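PDB 3IHU: transcriptional regulator, GntR family from Ralstonia eutropha, which probably binds DNA through a winged helix-turn-helix domain of the GntR family and regulates transcription, with a helical FCD domain attached. Local coordinates for residues Asp184-Ile189 / Ala206-Asn211. Residues are numbered along the deposited sequence; the frame is centred on the assembly and turned at random.
Sequences DDYRRI and AAHVKN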
ATOM      1  N   ASP A 184      -0.047  -6.932  14.190  1.00 18.58           N
ATOM      2  CA  ASP A 184      -1.044  -7.890  14.686  0.50 18.00           C
ATOM      3  C   ASP A 184      -2.118  -8.132  13.652  1.00 18.27           C
ATOM      4  O   ASP A 184      -2.521  -9.268  13.411  1.00 17.86           O
ATOM      5  CB  ASP A 184      -1.752  -7.428  15.942  0.50 18.17           C
ATOM      6  CG  ASP A 184      -2.523  -8.563  16.566  0.50 17.59           C
ATOM      7  OD1 ASP A 184      -1.858  -9.550  16.922  0.50 16.84           O
ATOM      8  OD2 ASP A 184      -3.767  -8.524  16.603  0.50 19.04           O
ATOM      9  N   ASP A 185      -2.572  -7.052  13.018  1.00 16.96           N
ATOM     10  CA  ASP A 185      -3.547  -7.201  11.962  1.00 17.84           C
ATOM     11  C   ASP A 185      -3.058  -8.099  10.799  1.00 16.82           C
ATOM     12  O   ASP A 185      -3.824  -8.918  10.234  1.00 15.45           O
ATOM     13  CB  ASP A 185      -3.955  -5.800  11.422  1.00 18.46           C
ATOM     14  CG  ASP A 185      -4.757  -4.987  12.417  1.00 20.69           C
ATOM     15  OD1 ASP A 185      -5.121  -5.530  13.475  1.00 22.81           O
ATOM     16  OD2 ASP A 185      -5.039  -3.791  12.136  1.00 26.08           O
ATOM     17  N   TYR A 186      -1.816  -7.881  10.382  1.00 16.64           N
ATOM     18  CA  TYR A 186      -1.268  -8.614   9.280  1.00 16.95           C
ATOM     19  C   TYR A 186      -1.073 -10.084   9.657  1.00 17.56           C
ATOM     20  O   TYR A 186      -1.236 -10.964   8.830  1.00 17.51           O
ATOM     21  CB  TYR A 186       0.081  -8.060   8.824  1.00 17.42           C
ATOM     22  CG  TYR A 186       0.114  -6.633   8.337  1.00 18.02           C
ATOM     23  CD1 TYR A 186      -0.927  -6.105   7.602  1.00 19.95           C
ATOM     24  CD2 TYR A 186       1.206  -5.828   8.581  1.00 21.28           C
ATOM     25  CE1 TYR A 186      -0.890  -4.822   7.133  1.00 22.87           C
ATOM     26  CE2 TYR A 186       1.246  -4.520   8.113  1.00 21.10           C
ATOM     27  CZ  TYR A 186       0.189  -4.032   7.385  1.00 21.17           C
ATOM     28  OH  TYR A 186       0.167  -2.731   6.922  1.00 21.59           O
ATOM     29  N   ARG A 187      -0.682 -10.321  10.905  1.00 17.87           N
ATOM     30  CA  ARG A 187      -0.615 -11.660  11.405  1.00 18.13           C
ATOM     31  C   ARG A 187      -1.974 -12.336  11.377  1.00 17.42           C
ATOM     32  O   ARG A 187      -2.033 -13.485  11.001  1.00 16.26           O
ATOM     33  CB  ARG A 187      -0.033 -11.684  12.804  1.00 18.21           C
ATOM     34  CG  ARG A 187       1.404 -11.287  12.783  1.00 21.69           C
ATOM     35  CD  ARG A 187       1.927 -11.073  14.200  1.00 25.42           C
ATOM     36  NE  ARG A 187       2.397 -12.337  14.677  1.00 29.19           N
ATOM     37  CZ  ARG A 187       3.292 -12.495  15.637  1.00 31.42           C
ATOM     38  NH1 ARG A 187       3.826 -11.435  16.272  1.00 30.51           N
ATOM     39  NH2 ARG A 187       3.649 -13.734  15.943  1.00 33.05           N
ATOM     40  N   ARG A 188      -3.045 -11.642  11.775  1.00 17.74           N
ATOM     41  CA  ARG A 188      -4.382 -12.258  11.742  1.00 18.53           C
ATOM     42  C   ARG A 188      -4.815 -12.557  10.285  1.00 18.78           C
ATOM     43  O   ARG A 188      -5.451 -13.596  10.020  1.00 15.65           O
ATOM     44  CB  ARG A 188      -5.450 -11.388  12.459  1.00 19.60           C
ATOM     45  CG  ARG A 188      -5.222 -11.262  13.982  1.00 24.39           C
ATOM     46  CD  ARG A 188      -5.910 -10.026  14.659  1.00 27.50           C
ATOM     47  NE  ARG A 188      -5.870 -10.156  16.110  1.00 31.54           N
ATOM     48  CZ  ARG A 188      -6.770 -10.820  16.854  1.00 33.00           C
ATOM     49  NH1 ARG A 188      -7.850 -11.375  16.314  1.00 31.00           N
ATOM     50  NH2 ARG A 188      -6.595 -10.910  18.172  1.00 35.31           N
ATOM     51  N   ILE A 189      -4.492 -11.641   9.355  1.00 17.85           N
ATOM     52  CA  ILE A 189      -4.796 -11.871   7.952  1.00 16.95           C
ATOM     53  C   ILE A 189      -4.116 -13.176   7.483  1.00 16.62           C
ATOM     54  O   ILE A 189      -4.772 -14.032   6.930  1.00 14.89           O
ATOM     55  CB  ILE A 189      -4.397 -10.703   7.013  1.00 17.26           C
ATOM     56  CG1 ILE A 189      -5.279  -9.477   7.250  1.00 18.28           C
ATOM     57  CG2 ILE A 189      -4.466 -11.176   5.533  1.00 15.68           C
ATOM     58  CD1 ILE A 189      -4.750  -8.163   6.674  1.00 20.72           C
ATOM     59  N   ALA A 206     -10.620  -7.013   6.146  1.00 17.62           N
ATOM     60  CA  ALA A 206     -11.420  -5.813   6.420  1.00 17.99           C
ATOM     61  C   ALA A 206     -11.144  -5.285   7.834  1.00 18.48           C
ATOM     62  O   ALA A 206     -11.021  -4.073   8.056  1.00 19.02           O
ATOM     63  CB  ALA A 206     -12.878  -6.083   6.207  1.00 17.91           C
ATOM     64  N   ALA A 207     -10.960  -6.201   8.779  1.00 18.38           N
ATOM     65  CA  ALA A 207     -10.620  -5.834  10.152  1.00 17.46           C
ATOM     66  C   ALA A 207      -9.437  -4.895  10.200  1.00 17.10           C
ATOM     67  O   ALA A 207      -9.425  -3.951  10.991  1.00 17.93           O
ATOM     68  CB  ALA A 207     -10.322  -7.135  11.055  1.00 17.53           C
ATOM     69  N   HIS A 208      -8.417  -5.153   9.403  1.00 16.82           N
ATOM     70  CA  HIS A 208      -7.214  -4.337   9.465  1.00 16.39           C
ATOM     71  C   HIS A 208      -7.614  -2.868   9.172  1.00 16.86           C
ATOM     72  O   HIS A 208      -7.259  -1.939   9.903  1.00 17.34           O
ATOM     73  CB  HIS A 208      -6.199  -4.804   8.415  1.00 17.37           C
ATOM     74  CG  HIS A 208      -5.059  -3.848   8.215  1.00 16.68           C
ATOM     75  ND1 HIS A 208      -4.370  -3.288   9.261  1.00 21.43           N
ATOM     76  CD2 HIS A 208      -4.549  -3.298   7.090  1.00 21.46           C
ATOM     77  CE1 HIS A 208      -3.432  -2.482   8.788  1.00 20.26           C
ATOM     78  NE2 HIS A 208      -3.533  -2.460   7.474  1.00 21.19           N
ATOM     79  N   VAL A 209      -8.339  -2.659   8.084  1.00 15.82           N
ATOM     80  CA  VAL A 209      -8.709  -1.280   7.681  1.00 15.48           C
ATOM     81  C   VAL A 209      -9.623  -0.619   8.694  1.00 15.49           C
ATOM     82  O   VAL A 209      -9.479   0.566   8.966  1.00 16.54           O
ATOM     83  CB  VAL A 209      -9.261  -1.238   6.269  1.00 14.06           C
ATOM     84  CG1 VAL A 209      -9.631   0.229   5.848  1.00 14.70           C
ATOM     85  CG2 VAL A 209      -8.231  -1.858   5.317  1.00 13.74           C
ATOM     86  N   LYS A 210     -10.551  -1.371   9.253  1.00 16.59           N
ATOM     87  CA  LYS A 210     -11.363  -0.865  10.361  1.00 18.21           C
ATOM     88  C   LYS A 210     -10.502  -0.348  11.526  1.00 17.47           C
ATOM     89  O   LYS A 210     -10.801   0.687  12.132  1.00 16.67           O
ATOM     90  CB  LYS A 210     -12.291  -1.980  10.871  1.00 19.48           C
ATOM     91  CG  LYS A 210     -13.418  -2.425   9.976  1.00 22.15           C
ATOM     92  CD  LYS A 210     -14.197  -3.573  10.725  1.00 25.15           C
ATOM     93  CE  LYS A 210     -15.125  -4.298   9.820  1.00 25.65           C
ATOM     94  NZ  LYS A 210     -16.107  -3.322   9.372  1.00 28.22           N
ATOM     95  N   ASN A 211      -9.408  -1.042  11.821  1.00 17.92           N
ATOM     96  CA  ASN A 211      -8.475  -0.576  12.883  1.00 18.91           C
ATOM     97  C   ASN A 211      -7.770   0.675  12.520  1.00 18.76           C
ATOM     98  O   ASN A 211      -7.669   1.566  13.356  1.00 19.06           O
ATOM     99  CB  ASN A 211      -7.419  -1.642  13.259  1.00 18.87           C
ATOM    100  CG  ASN A 211      -8.021  -2.815  13.996  1.00 21.86           C
ATOM    101  OD1 ASN A 211      -9.119  -2.712  14.537  1.00 25.19           O
ATOM    102  ND2 ASN A 211      -7.314  -3.949  14.015  1.00 25.01           N
TER
HETATM  103  O   HOH W   1      -1.605  -1.924   5.381  1.00 26.15           O
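With chi1 at 168°, H208 swings its ring out opposite its main-chain nitrogen, while D185 turns CG beside its backbone N (chi1 -69°), and the two side chains meet at about a right angle inside the all-helical FCD domain. They join helices 179-195 and 198-219, an antiparallel hairpin whose axes here pass 9.3 Å apart. D185 OD2 grips two donors. H208 ND1 donates almost straight to D185 OD2, 3.0 Å away and in the imidazole plane, using that oxygen's anti lone pair; this His-carboxylate hydrogen bond fixes the ring's rotation and points NE2 away from the carboxylate. N211 ND2 reaches D185 OD2 at 3.0 Å on the syn side, tilted somewhat out of the carboxylate plane; its approach to D185 OD1 is only a weak bond. Two donors on OD2 probably favour a charged carboxylate. Y186 brings CE1 over one face of the imidazole, offset toward the rim, with the two ring planes 55° apart, and I189 CD1 packs on H208 CB at 4.1 Å. Y145 of helix 134-152 touches both Y186 and H208, and R182 hydrogen-bonds to Y186 OH. A water bridges Y186 OH, at 2.5 Å, and H208 NE2, at 2.9 Å.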